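Local coordinates for 6-phosphogluconate dehydratase (Shewanella oneidensis, PDB 2GP4), which probably catalyses the dehydration of 6-phosphogluconate to 2-keto-3-deoxy-6-phosphogluconate, using an iron-sulfur cluster that this apo form lacks, at residues A[325-335]-A[615-626]; A[493-501]-A[548-558]. One frame throughout, in Å; residues are numbered along the deposited sequence.

Contact 1: A[325-335]-A[615-626]; sequences MHIVAAARAAG and ETGARSTSAIDE
G617 and A329 bring the two backbones within 4.3 Å, CA to CA, where 615-626 begins to run along the C-terminal part of helix 322-333; farther on, the CA atoms of A623 and A333 are 4.8 Å apart. G617 CA rests 3.3 Å from M325 O, a CH...O contact to a carbonyl that also takes the helix bond from A329 N. Any CB on G617 would collide with A329 N, which is how a glycine lets the loop lie this close. With CG1 anti to its own N (chi1 170°), V328 presses that methyl onto E615 O at 3.2 Å, while A329 CB meets G617 O, itself hydrogen-bonded by R149. The helix then stops in a Schellman motif, G335 being its C-prime residue with positive phi, and a salt-bridge network of R332, R619, D625 and E626 ties this helix end to the returning tail. R332 takes D625 end-on: NH1 reaches OD2 at 3.0 Å and NH2 reaches OD1 at 2.7 Å, both on syn lone pairs, with the two planes only 6° apart. E626 OE2, 3.3 Å from R332 NH2, stands well out of that guanidinium plane and adds charge attraction alone; its hydrogen bond comes from R619 NH2 at 2.9 Å. R332 CG lies over the centre of the R619 guanidinium, T621 O on the opposite face, and A623 CB over a face of the R332 guanidinium. The two acids probably offset the closeness of the arginines. Two waters donate to A333 O; one also accepts from I624 N, the other donates to D625 OD2.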
HETATM    1  N   MSE A 325      -4.533  -2.499  -1.992  1.00 25.87           N
HETATM    2  CA  MSE A 325      -5.224  -3.651  -1.411  1.00 26.88           C
HETATM    3  C   MSE A 325      -5.165  -3.660   0.118  1.00 25.28           C
HETATM    4  O   MSE A 325      -6.162  -3.950   0.785  1.00 24.83           O
HETATM    5  CB  MSE A 325      -4.646  -4.960  -1.957  1.00 26.61           C
HETATM    6  CG  MSE A 325      -5.135  -5.356  -3.335  1.00 28.35           C
HETATM    7 SE   MSE A 325      -4.230  -6.988  -3.939  1.00 32.32          SE
HETATM    8  CE  MSE A 325      -2.422  -6.244  -4.077  1.00 31.67           C
ATOM      9  N   HIS A 326      -3.991  -3.338   0.659  1.00 24.30           N
ATOM     10  CA  HIS A 326      -3.756  -3.363   2.102  1.00 23.28           C
ATOM     11  C   HIS A 326      -4.469  -2.241   2.845  1.00 22.71           C
ATOM     12  O   HIS A 326      -4.936  -2.439   3.968  1.00 22.56           O
ATOM     13  CB  HIS A 326      -2.254  -3.325   2.417  1.00 23.39           C
ATOM     14  CG  HIS A 326      -1.462  -4.404   1.747  1.00 22.46           C
ATOM     15  ND1 HIS A 326      -1.928  -5.693   1.606  1.00 22.46           N
ATOM     16  CD2 HIS A 326      -0.226  -4.388   1.196  1.00 22.12           C
ATOM     17  CE1 HIS A 326      -1.022  -6.421   0.980  1.00 22.33           C
ATOM     18  NE2 HIS A 326       0.023  -5.655   0.725  1.00 22.30           N
ATOM     19  N   ILE A 327      -4.540  -1.065   2.227  1.00 22.09           N
ATOM     20  CA  ILE A 327      -5.272   0.066   2.802  1.00 21.48           C
ATOM     21  C   ILE A 327      -6.749  -0.300   2.916  1.00 20.97           C
ATOM     22  O   ILE A 327      -7.383  -0.029   3.934  1.00 21.12           O
ATOM     23  CB  ILE A 327      -5.101   1.362   1.955  1.00 21.90           C
ATOM     24  CG1 ILE A 327      -3.666   1.900   2.062  1.00 21.47           C
ATOM     25  CG2 ILE A 327      -6.145   2.440   2.348  1.00 21.64           C
ATOM     26  CD1 ILE A 327      -3.398   3.150   1.212  1.00 21.18           C
ATOM     27  N   VAL A 328      -7.280  -0.924   1.868  1.00 20.19           N
ATOM     28  CA  VAL A 328      -8.682  -1.347   1.805  1.00 19.52           C
ATOM     29  C   VAL A 328      -8.977  -2.466   2.816  1.00 19.35           C
ATOM     30  O   VAL A 328     -10.036  -2.471   3.453  1.00 19.32           O
ATOM     31  CB  VAL A 328      -9.068  -1.777   0.356  1.00 19.40           C
ATOM     32  CG1 VAL A 328     -10.435  -2.449   0.308  1.00 18.88           C
ATOM     33  CG2 VAL A 328      -9.043  -0.585  -0.563  1.00 19.00           C
ATOM     34  N   ALA A 329      -8.037  -3.400   2.964  1.00 18.90           N
ATOM     35  CA  ALA A 329      -8.162  -4.484   3.938  1.00 18.71           C
ATOM     36  C   ALA A 329      -8.062  -3.983   5.378  1.00 18.71           C
ATOM     37  O   ALA A 329      -8.796  -4.448   6.258  1.00 18.75           O
ATOM     38  CB  ALA A 329      -7.123  -5.558   3.681  1.00 18.58           C
ATOM     39  N   ALA A 330      -7.154  -3.040   5.617  1.00 18.69           N
ATOM     40  CA  ALA A 330      -7.009  -2.450   6.953  1.00 18.54           C
ATOM     41  C   ALA A 330      -8.264  -1.676   7.327  1.00 18.37           C
ATOM     42  O   ALA A 330      -8.788  -1.843   8.424  1.00 18.25           O
ATOM     43  CB  ALA A 330      -5.781  -1.554   7.027  1.00 18.33           C
ATOM     44  N   ALA A 331      -8.748  -0.850   6.401  1.00 18.23           N
ATOM     45  CA  ALA A 331      -9.940  -0.036   6.634  1.00 18.24           C
ATOM     46  C   ALA A 331     -11.183  -0.892   6.891  1.00 18.21           C
ATOM     47  O   ALA A 331     -11.971  -0.588   7.788  1.00 17.92           O
ATOM     48  CB  ALA A 331     -10.178   0.927   5.472  1.00 18.07           C
ATOM     49  N   ARG A 332     -11.342  -1.959   6.107  1.00 18.31           N
ATOM     50  CA  ARG A 332     -12.486  -2.862   6.241  1.00 18.43           C
ATOM     51  C   ARG A 332     -12.558  -3.482   7.625  1.00 18.48           C
ATOM     52  O   ARG A 332     -13.642  -3.609   8.187  1.00 18.38           O
ATOM     53  CB  ARG A 332     -12.477  -3.959   5.172  1.00 18.39           C
ATOM     54  CG  ARG A 332     -13.819  -4.697   5.035  1.00 18.62           C
ATOM     55  CD  ARG A 332     -14.940  -3.730   4.652  1.00 18.97           C
ATOM     56  NE  ARG A 332     -16.274  -4.227   4.975  1.00 19.32           N
ATOM     57  CZ  ARG A 332     -16.873  -4.067   6.154  1.00 19.78           C
ATOM     58  NH1 ARG A 332     -16.250  -3.437   7.144  1.00 19.12           N
ATOM     59  NH2 ARG A 332     -18.100  -4.540   6.347  1.00 19.82           N
ATOM     60  N   ALA A 333     -11.398  -3.850   8.166  1.00 18.59           N
ATOM     61  CA  ALA A 333     -11.304  -4.390   9.519  1.00 18.66           C
ATOM     62  C   ALA A 333     -11.871  -3.400  10.531  1.00 18.80           C
ATOM     63  O   ALA A 333     -12.441  -3.800  11.542  1.00 19.02           O
ATOM     64  CB  ALA A 333      -9.854  -4.744   9.861  1.00 18.32           C
ATOM     65  N   ALA A 334     -11.726  -2.111  10.234  1.00 18.98           N
ATOM     66  CA  ALA A 334     -12.173  -1.039  11.125  1.00 18.95           C
ATOM     67  C   ALA A 334     -13.559  -0.510  10.771  1.00 18.93           C
ATOM     68  O   ALA A 334     -13.950   0.571  11.228  1.00 18.99           O
ATOM     69  CB  ALA A 334     -11.154   0.095  11.128  1.00 18.93           C
ATOM     70  N   GLY A 335     -14.294  -1.268   9.955  1.00 18.73           N
ATOM     71  CA  GLY A 335     -15.655  -0.899   9.565  1.00 18.52           C
ATOM     72  C   GLY A 335     -15.744   0.172   8.490  1.00 18.67           C
ATOM     73  O   GLY A 335     -16.820   0.731   8.247  1.00 18.87           O
ATOM     74  N   GLU A 615     -10.115  -5.251  -4.981  1.00 19.92           N
ATOM     75  CA  GLU A 615     -10.823  -4.016  -4.620  1.00 19.98           C
ATOM     76  C   GLU A 615     -11.431  -4.079  -3.210  1.00 20.19           C
ATOM     77  O   GLU A 615     -11.686  -3.038  -2.594  1.00 20.10           O
ATOM     78  CB  GLU A 615     -11.890  -3.680  -5.671  1.00 19.96           C
ATOM     79  CG  GLU A 615     -12.762  -2.468  -5.353  1.00 19.99           C
ATOM     80  CD  GLU A 615     -13.516  -1.928  -6.558  1.00 20.02           C
ATOM     81  OE1 GLU A 615     -13.946  -2.728  -7.420  1.00 20.17           O
ATOM     82  OE2 GLU A 615     -13.689  -0.693  -6.633  1.00 19.17           O
ATOM     83  N   THR A 616     -11.670  -5.297  -2.718  1.00 20.26           N
ATOM     84  CA  THR A 616     -12.186  -5.507  -1.363  1.00 20.37           C
ATOM     85  C   THR A 616     -11.061  -5.912  -0.416  1.00 20.69           C
ATOM     86  O   THR A 616     -11.314  -6.316   0.725  1.00 20.70           O
ATOM     87  CB  THR A 616     -13.341  -6.552  -1.308  1.00 20.34           C
ATOM     88  OG1 THR A 616     -12.932  -7.769  -1.943  1.00 20.25           O
ATOM     89  CG2 THR A 616     -14.604  -6.011  -1.996  1.00 20.06           C
ATOM     90  N   GLY A 617      -9.824  -5.803  -0.904  1.00 20.88           N
ATOM     91  CA  GLY A 617      -8.631  -5.981  -0.084  1.00 21.19           C
ATOM     92  C   GLY A 617      -7.982  -7.350  -0.140  1.00 21.60           C
ATOM     93  O   GLY A 617      -7.009  -7.601   0.572  1.00 21.71           O
ATOM     94  N   ALA A 618      -8.509  -8.230  -0.991  1.00 21.90           N
ATOM     95  CA  ALA A 618      -8.091  -9.642  -1.044  1.00 22.19           C
ATOM     96  C   ALA A 618      -8.046 -10.284   0.348  1.00 22.36           C
ATOM     97  O   ALA A 618      -7.041 -10.891   0.750  1.00 22.55           O
ATOM     98  CB  ALA A 618      -6.756  -9.791  -1.772  1.00 22.10           C
ATOM     99  N   ARG A 619      -9.152 -10.131   1.071  1.00 22.68           N
ATOM    100  CA  ARG A 619      -9.294 -10.617   2.442  1.00 23.06           C
ATOM    101  C   ARG A 619      -9.743 -12.066   2.436  1.00 23.06           C
ATOM    102  O   ARG A 619     -10.453 -12.493   1.529  1.00 23.27           O
ATOM    103  CB  ARG A 619     -10.357  -9.811   3.199  1.00 22.94           C
ATOM    104  CG  ARG A 619     -10.161  -8.299   3.259  1.00 23.72           C
ATOM    105  CD  ARG A 619     -11.188  -7.662   4.199  1.00 23.53           C
ATOM    106  NE  ARG A 619     -12.561  -7.885   3.741  1.00 25.18           N
ATOM    107  CZ  ARG A 619     -13.602  -8.109   4.541  1.00 25.25           C
ATOM    108  NH1 ARG A 619     -13.446  -8.156   5.857  1.00 25.06           N
ATOM    109  NH2 ARG A 619     -14.804  -8.297   4.021  1.00 25.62           N
ATOM    110  N   SER A 620      -9.329 -12.815   3.453  1.00 23.18           N
ATOM    111  CA  SER A 620      -9.935 -14.104   3.764  1.00 23.57           C
ATOM    112  C   SER A 620     -10.660 -13.971   5.102  1.00 23.93           C
ATOM    113  O   SER A 620     -11.471 -14.820   5.478  1.00 23.76           O
ATOM    114  CB  SER A 620      -8.879 -15.214   3.826  1.00 23.38           C
ATOM    115  OG  SER A 620      -7.930 -14.956   4.850  1.00 23.29           O
ATOM    116  N   THR A 621     -10.366 -12.884   5.810  1.00 24.53           N
ATOM    117  CA  THR A 621     -10.927 -12.649   7.138  1.00 25.38           C
ATOM    118  C   THR A 621     -12.270 -11.925   7.070  1.00 26.00           C
ATOM    119  O   THR A 621     -12.668 -11.423   6.015  1.00 26.10           O
ATOM    120  CB  THR A 621      -9.959 -11.840   8.032  1.00 25.24           C
ATOM    121  OG1 THR A 621      -9.623 -10.605   7.383  1.00 25.61           O
ATOM    122  CG2 THR A 621      -8.682 -12.626   8.308  1.00 25.32           C
ATOM    123  N   SER A 622     -12.966 -11.905   8.204  1.00 26.77           N
ATOM    124  CA  SER A 622     -14.183 -11.126   8.373  1.00 27.41           C
ATOM    125  C   SER A 622     -13.933  -9.973   9.328  1.00 27.81           C
ATOM    126  O   SER A 622     -13.058 -10.052  10.190  1.00 27.67           O
ATOM    127  CB  SER A 622     -15.304 -11.997   8.923  1.00 27.24           C
ATOM    128  OG  SER A 622     -15.687 -12.963   7.973  1.00 27.97           O
ATOM    129  N   ALA A 623     -14.704  -8.902   9.151  1.00 28.57           N
ATOM    130  CA  ALA A 623     -14.682  -7.754  10.047  1.00 29.27           C
ATOM    131  C   ALA A 623     -15.706  -7.970  11.154  1.00 30.05           C
ATOM    132  O   ALA A 623     -16.680  -8.706  10.965  1.00 30.02           O
ATOM    133  CB  ALA A 623     -14.999  -6.489   9.275  1.00 29.10           C
ATOM    134  N   ILE A 624     -15.478  -7.332  12.302  1.00 31.09           N
ATOM    135  CA  ILE A 624     -16.410  -7.365  13.432  1.00 32.34           C
ATOM    136  C   ILE A 624     -17.857  -7.161  12.977  1.00 33.25           C
ATOM    137  O   ILE A 624     -18.731  -7.972  13.292  1.00 33.17           O
ATOM    138  CB  ILE A 624     -16.083  -6.259  14.481  1.00 32.42           C
ATOM    139  CG1 ILE A 624     -14.636  -6.365  14.988  1.00 32.56           C
ATOM    140  CG2 ILE A 624     -17.101  -6.273  15.626  1.00 31.91           C
ATOM    141  CD1 ILE A 624     -14.452  -7.172  16.236  1.00 33.39           C
ATOM    142  N   ASP A 625     -18.082  -6.081  12.225  1.00 34.59           N
ATOM    143  CA  ASP A 625     -19.422  -5.618  11.842  1.00 35.92           C
ATOM    144  C   ASP A 625     -20.204  -6.574  10.938  1.00 37.30           C
ATOM    145  O   ASP A 625     -21.434  -6.519  10.891  1.00 37.24           O
ATOM    146  CB  ASP A 625     -19.344  -4.230  11.194  1.00 35.59           C
ATOM    147  CG  ASP A 625     -18.605  -4.238   9.867  1.00 35.04           C
ATOM    148  OD1 ASP A 625     -19.176  -4.720   8.863  1.00 33.53           O
ATOM    149  OD2 ASP A 625     -17.460  -3.737   9.825  1.00 34.39           O
ATOM    150  N   GLU A 626     -19.487  -7.429  10.211  1.00 34.53           N
ATOM    151  CA  GLU A 626     -20.116  -8.408   9.333  1.00 35.86           C
ATOM    152  C   GLU A 626     -20.677  -9.582  10.126  1.00 36.52           C
ATOM    153  O   GLU A 626     -21.363 -10.445   9.587  1.00 36.28           O
ATOM    154  CB  GLU A 626     -19.116  -8.908   8.288  1.00 35.91           C
ATOM    155  CG  GLU A 626     -18.698  -7.856   7.274  1.00 41.31           C
ATOM    156  CD  GLU A 626     -17.668  -8.374   6.288  1.00 42.30           C
ATOM    157  OE1 GLU A 626     -17.251  -9.543   6.424  1.00 45.25           O
ATOM    158  OE2 GLU A 626     -17.276  -7.612   5.379  1.00 45.69           O
TER
HETATM  159  O   HOH W   1     -12.622  -6.348  12.395  1.00 20.55           O
HETATM  160  O   HOH W   2     -15.261  -4.125  11.750  1.00 26.00           O

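Contact 2: A[493-501]-A[548-558]; sequences VVKGQGPKA and EAIDGGLIAKV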
ATOM      1  N   VAL A 493      -2.466 -10.745 -22.574  1.00 20.46           N
ATOM      2  CA  VAL A 493      -3.370 -11.118 -21.496  1.00 19.79           C
ATOM      3  C   VAL A 493      -2.754 -12.253 -20.694  1.00 19.68           C
ATOM      4  O   VAL A 493      -2.472 -13.328 -21.232  1.00 19.70           O
ATOM      5  CB  VAL A 493      -4.750 -11.574 -22.044  1.00 20.23           C
ATOM      6  CG1 VAL A 493      -5.641 -12.137 -20.922  1.00 19.51           C
ATOM      7  CG2 VAL A 493      -5.446 -10.429 -22.791  1.00 19.53           C
ATOM      8  N   VAL A 494      -2.548 -12.003 -19.405  1.00 19.23           N
ATOM      9  CA  VAL A 494      -1.999 -12.995 -18.497  1.00 18.72           C
ATOM     10  C   VAL A 494      -3.057 -13.346 -17.452  1.00 18.67           C
ATOM     11  O   VAL A 494      -3.371 -12.546 -16.570  1.00 18.90           O
ATOM     12  CB  VAL A 494      -0.718 -12.488 -17.806  1.00 18.78           C
ATOM     13  CG1 VAL A 494      -0.055 -13.615 -17.029  1.00 18.65           C
ATOM     14  CG2 VAL A 494       0.259 -11.889 -18.831  1.00 18.49           C
ATOM     15  N   LYS A 495      -3.614 -14.545 -17.560  1.00 18.19           N
ATOM     16  CA  LYS A 495      -4.690 -14.944 -16.674  1.00 17.77           C
ATOM     17  C   LYS A 495      -4.234 -16.003 -15.670  1.00 17.52           C
ATOM     18  O   LYS A 495      -3.099 -16.494 -15.746  1.00 17.30           O
ATOM     19  CB  LYS A 495      -5.908 -15.404 -17.484  1.00 17.93           C
ATOM     20  CG  LYS A 495      -5.629 -16.540 -18.454  1.00 18.06           C
ATOM     21  CD  LYS A 495      -6.912 -17.036 -19.073  1.00 18.06           C
ATOM     22  CE  LYS A 495      -6.661 -18.267 -19.925  1.00 17.91           C
ATOM     23  NZ  LYS A 495      -7.905 -18.661 -20.640  1.00 18.55           N
ATOM     24  N   GLY A 496      -5.117 -16.321 -14.723  1.00 16.98           N
ATOM     25  CA  GLY A 496      -4.824 -17.272 -13.648  1.00 16.82           C
ATOM     26  C   GLY A 496      -3.788 -16.747 -12.674  1.00 16.75           C
ATOM     27  O   GLY A 496      -2.997 -17.515 -12.119  1.00 16.62           O
ATOM     28  N   GLN A 497      -3.793 -15.434 -12.465  1.00 16.85           N
ATOM     29  CA  GLN A 497      -2.777 -14.784 -11.643  1.00 16.91           C
ATOM     30  C   GLN A 497      -3.388 -14.029 -10.464  1.00 16.84           C
ATOM     31  O   GLN A 497      -2.689 -13.316  -9.746  1.00 16.68           O
ATOM     32  CB  GLN A 497      -1.905 -13.839 -12.495  1.00 17.23           C
ATOM     33  CG  GLN A 497      -1.207 -14.478 -13.703  1.00 17.24           C
ATOM     34  CD  GLN A 497      -0.373 -15.708 -13.359  1.00 18.52           C
ATOM     35  OE1 GLN A 497       0.427 -15.702 -12.417  1.00 18.38           O
ATOM     36  NE2 GLN A 497      -0.553 -16.774 -14.140  1.00 19.17           N
ATOM     37  N   GLY A 498      -4.691 -14.196 -10.266  1.00 16.75           N
ATOM     38  CA  GLY A 498      -5.391 -13.538  -9.175  1.00 16.88           C
ATOM     39  C   GLY A 498      -5.149 -14.201  -7.830  1.00 17.31           C
ATOM     40  O   GLY A 498      -4.490 -15.246  -7.757  1.00 17.32           O
ATOM     41  N   PRO A 499      -5.674 -13.592  -6.748  1.00 17.54           N
ATOM     42  CA  PRO A 499      -5.591 -14.147  -5.396  1.00 17.70           C
ATOM     43  C   PRO A 499      -5.986 -15.625  -5.311  1.00 18.12           C
ATOM     44  O   PRO A 499      -5.239 -16.427  -4.748  1.00 18.07           O
ATOM     45  CB  PRO A 499      -6.578 -13.284  -4.609  1.00 17.54           C
ATOM     46  CG  PRO A 499      -6.535 -11.973  -5.295  1.00 17.55           C
ATOM     47  CD  PRO A 499      -6.365 -12.287  -6.760  1.00 17.35           C
ATOM     48  N   LYS A 500      -7.132 -15.982  -5.887  1.00 18.63           N
ATOM     49  CA  LYS A 500      -7.662 -17.348  -5.772  1.00 18.99           C
ATOM     50  C   LYS A 500      -6.897 -18.362  -6.619  1.00 19.26           C
ATOM     51  O   LYS A 500      -6.771 -19.524  -6.238  1.00 19.44           O
ATOM     52  CB  LYS A 500      -9.156 -17.394  -6.116  1.00 18.95           C
ATOM     53  CG  LYS A 500     -10.075 -16.662  -5.136  1.00 19.00           C
ATOM     54  CD  LYS A 500     -11.537 -17.044  -5.387  1.00 19.54           C
ATOM     55  CE  LYS A 500     -12.510 -16.236  -4.534  1.00 19.50           C
ATOM     56  NZ  LYS A 500     -12.550 -14.794  -4.930  1.00 20.28           N
ATOM     57  N   ALA A 501      -6.384 -17.923  -7.766  1.00 19.53           N
ATOM     58  CA  ALA A 501      -5.707 -18.828  -8.688  1.00 19.51           C
ATOM     59  C   ALA A 501      -4.396 -19.358  -8.130  1.00 19.77           C
ATOM     60  O   ALA A 501      -4.207 -20.567  -8.030  1.00 19.83           O
ATOM     61  CB  ALA A 501      -5.486 -18.150 -10.020  1.00 19.46           C
ATOM     62  N   GLU A 548     -11.494 -12.322 -11.483  1.00 20.37           N
ATOM     63  CA  GLU A 548     -10.349 -13.046 -12.033  1.00 20.74           C
ATOM     64  C   GLU A 548     -10.809 -14.220 -12.902  1.00 21.02           C
ATOM     65  O   GLU A 548     -12.003 -14.545 -12.929  1.00 20.95           O
ATOM     66  CB  GLU A 548      -9.367 -13.491 -10.933  1.00 20.68           C
ATOM     67  CG  GLU A 548      -9.858 -14.541  -9.944  1.00 20.24           C
ATOM     68  CD  GLU A 548      -8.741 -15.005  -9.005  1.00 21.08           C
ATOM     69  OE1 GLU A 548      -8.689 -14.538  -7.843  1.00 21.20           O
ATOM     70  OE2 GLU A 548      -7.897 -15.828  -9.429  1.00 21.28           O
ATOM     71  N   ALA A 549      -9.869 -14.830 -13.626  1.00 21.35           N
ATOM     72  CA  ALA A 549     -10.198 -15.893 -14.579  1.00 21.65           C
ATOM     73  C   ALA A 549     -10.987 -17.037 -13.935  1.00 21.85           C
ATOM     74  O   ALA A 549     -12.078 -17.373 -14.400  1.00 22.11           O
ATOM     75  CB  ALA A 549      -8.941 -16.412 -15.278  1.00 21.53           C
ATOM     76  N   ILE A 550     -10.460 -17.602 -12.851  1.00 22.25           N
ATOM     77  CA  ILE A 550     -11.113 -18.736 -12.182  1.00 22.85           C
ATOM     78  C   ILE A 550     -12.372 -18.360 -11.383  1.00 23.28           C
ATOM     79  O   ILE A 550     -13.083 -19.241 -10.893  1.00 23.48           O
ATOM     80  CB  ILE A 550     -10.132 -19.566 -11.299  1.00 22.87           C
ATOM     81  CG1 ILE A 550      -9.655 -18.765 -10.084  1.00 22.64           C
ATOM     82  CG2 ILE A 550      -8.964 -20.112 -12.142  1.00 22.40           C
ATOM     83  CD1 ILE A 550      -9.187 -19.641  -8.944  1.00 22.48           C
ATOM     84  N   ASP A 551     -12.642 -17.061 -11.254  1.00 23.63           N
ATOM     85  CA  ASP A 551     -13.908 -16.594 -10.691  1.00 24.18           C
ATOM     86  C   ASP A 551     -14.973 -16.378 -11.776  1.00 24.23           C
ATOM     87  O   ASP A 551     -16.075 -15.912 -11.490  1.00 24.49           O
ATOM     88  CB  ASP A 551     -13.710 -15.321  -9.861  1.00 24.33           C
ATOM     89  CG  ASP A 551     -13.484 -15.611  -8.383  1.00 25.36           C
ATOM     90  OD1 ASP A 551     -14.157 -16.512  -7.839  1.00 26.86           O
ATOM     91  OD2 ASP A 551     -12.645 -14.926  -7.755  1.00 25.69           O
ATOM     92  N   GLY A 552     -14.636 -16.717 -13.018  1.00 24.27           N
ATOM     93  CA  GLY A 552     -15.579 -16.642 -14.134  1.00 24.06           C
ATOM     94  C   GLY A 552     -15.562 -15.317 -14.870  1.00 23.96           C
ATOM     95  O   GLY A 552     -16.461 -15.027 -15.654  1.00 23.80           O
ATOM     96  N   GLY A 553     -14.535 -14.513 -14.615  1.00 24.00           N
ATOM     97  CA  GLY A 553     -14.396 -13.212 -15.261  1.00 23.97           C
ATOM     98  C   GLY A 553     -14.194 -13.338 -16.758  1.00 24.15           C
ATOM     99  O   GLY A 553     -13.571 -14.297 -17.235  1.00 23.83           O
ATOM    100  N   LEU A 554     -14.710 -12.355 -17.490  1.00 24.10           N
ATOM    101  CA  LEU A 554     -14.653 -12.342 -18.946  1.00 24.39           C
ATOM    102  C   LEU A 554     -13.240 -12.554 -19.510  1.00 24.37           C
ATOM    103  O   LEU A 554     -13.083 -12.964 -20.661  1.00 24.49           O
ATOM    104  CB  LEU A 554     -15.275 -11.045 -19.488  1.00 24.55           C
ATOM    105  CG  LEU A 554     -15.904 -11.114 -20.882  1.00 24.79           C
ATOM    106  CD1 LEU A 554     -17.101 -12.072 -20.896  1.00 25.31           C
ATOM    107  CD2 LEU A 554     -16.312  -9.730 -21.372  1.00 24.70           C
ATOM    108  N   ILE A 555     -12.222 -12.287 -18.697  1.00 24.33           N
ATOM    109  CA  ILE A 555     -10.828 -12.579 -19.070  1.00 24.23           C
ATOM    110  C   ILE A 555     -10.599 -14.064 -19.422  1.00 24.35           C
ATOM    111  O   ILE A 555      -9.743 -14.383 -20.247  1.00 24.56           O
ATOM    112  CB  ILE A 555      -9.829 -12.113 -17.970  1.00 24.07           C
ATOM    113  CG1 ILE A 555      -8.382 -12.325 -18.430  1.00 23.71           C
ATOM    114  CG2 ILE A 555     -10.118 -12.808 -16.641  1.00 24.10           C
ATOM    115  CD1 ILE A 555      -7.327 -11.786 -17.492  1.00 23.99           C
ATOM    116  N   ALA A 556     -11.372 -14.954 -18.803  1.00 24.37           N
ATOM    117  CA  ALA A 556     -11.255 -16.396 -19.029  1.00 24.45           C
ATOM    118  C   ALA A 556     -11.730 -16.828 -20.418  1.00 24.50           C
ATOM    119  O   ALA A 556     -11.294 -17.858 -20.933  1.00 24.67           O
ATOM    120  CB  ALA A 556     -12.013 -17.174 -17.942  1.00 24.42           C
ATOM    121  N   LYS A 557     -12.614 -16.036 -21.019  1.00 24.64           N
ATOM    122  CA  LYS A 557     -13.168 -16.348 -22.343  1.00 24.71           C
ATOM    123  C   LYS A 557     -12.409 -15.711 -23.507  1.00 24.71           C
ATOM    124  O   LYS A 557     -12.595 -16.112 -24.664  1.00 24.77           O
ATOM    125  CB  LYS A 557     -14.653 -15.985 -22.411  1.00 24.80           C
ATOM    126  CG  LYS A 557     -15.561 -17.004 -21.726  1.00 25.10           C
ATOM    127  CD  LYS A 557     -17.026 -16.674 -21.927  1.00 25.61           C
ATOM    128  CE  LYS A 557     -17.913 -17.709 -21.248  1.00 26.16           C
ATOM    129  NZ  LYS A 557     -19.350 -17.467 -21.546  1.00 26.64           N
ATOM    130  N   VAL A 558     -11.557 -14.729 -23.198  1.00 24.68           N
ATOM    131  CA  VAL A 558     -10.751 -14.040 -24.211  1.00 24.41           C
ATOM    132  C   VAL A 558      -9.953 -15.057 -25.035  1.00 24.54           C
ATOM    133  O   VAL A 558      -9.365 -15.987 -24.483  1.00 24.72           O
ATOM    134  CB  VAL A 558      -9.789 -13.002 -23.579  1.00 24.30           C
ATOM    135  CG1 VAL A 558      -9.042 -12.225 -24.661  1.00 24.12           C
ATOM    136  CG2 VAL A 558     -10.540 -12.036 -22.682  1.00 24.11           C
TER
HETATM  137  O   HOH W   3      -9.475 -19.683 -18.984  1.00 26.35           O
HETATM  138  O   HOH W   4      -8.946 -16.369 -21.908  1.00 27.80           O
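The E548 carboxylate meets the first turn of helix 499-502: G498 CA lies to one side of its plane, 3.7 Å from E548 CD, and I550 CD1 to the other side. Its two oxygens turn to successive amides. K500 N binds OE1 at 2.9 Å, on the syn side and 17° out of the carboxylate plane, whereas A501 N gives OE2 a weak, more bent bond of 3.1 Å. P499 N, also near OE1, has no hydrogen to offer. G498 holds the N-cap position, and a CB there would clash with E548 CD. An acid at this helix start is likely to be favoured by the helix dipole.

K500 carries its amine past E548 to D551. The chain runs extended from CG and bends only at its end (chi4 68°), setting NZ 2.8 Å from D551 OD2, on the syn lone pair; L611 O is a second partner of NZ. The root of this lysine is packed too, CB lying 3.6 Å from I550 CD1. With an alanine here, D551 would probably lose its counter-charge and be set free to turn, and L611 O would lose a donor.

On the strand side of G496 the contact is largely apolar. V493 CG1 packs on I555 CG1 at 3.7 Å, and K495 CB touches both A549 CB and I555 CD1. K495 NZ reaches T588 OG1 and a water that also donates to A556 O. D529 OD2 accepts from both G496 N and A549 N, joining the two loops. They leave the C-terminal ends of strands 490-494 and 541-546, which flank 524-528 in the mixed sheet, the chain after 490-494 turning into a short helix whose first-turn amides are met by E548 from the loop after 541-546.

Overall arrangement
Along the chain the order is 325-335, 493-501, 548-558, 615-626, which puts both halves of contact 2 in the long excursion between the halves of contact 1. The centres lie about 22 Å apart, yet the two contacts touch: A618 CB packs on P499 CG at 4.1 Å. Contact 1 returns the C-terminal tail to helix 322-333 in the largely helical N-terminal part, with helices 23-51, 145-160 and 179-186 around it. Contact 2 belongs to the mainly beta C-terminal domain, at the C-terminal ends of parallel strands within its mixed sheet. L611, which touches residues of both contacts, helps join them where the chain passes from the C-terminal domain back onto the helical one.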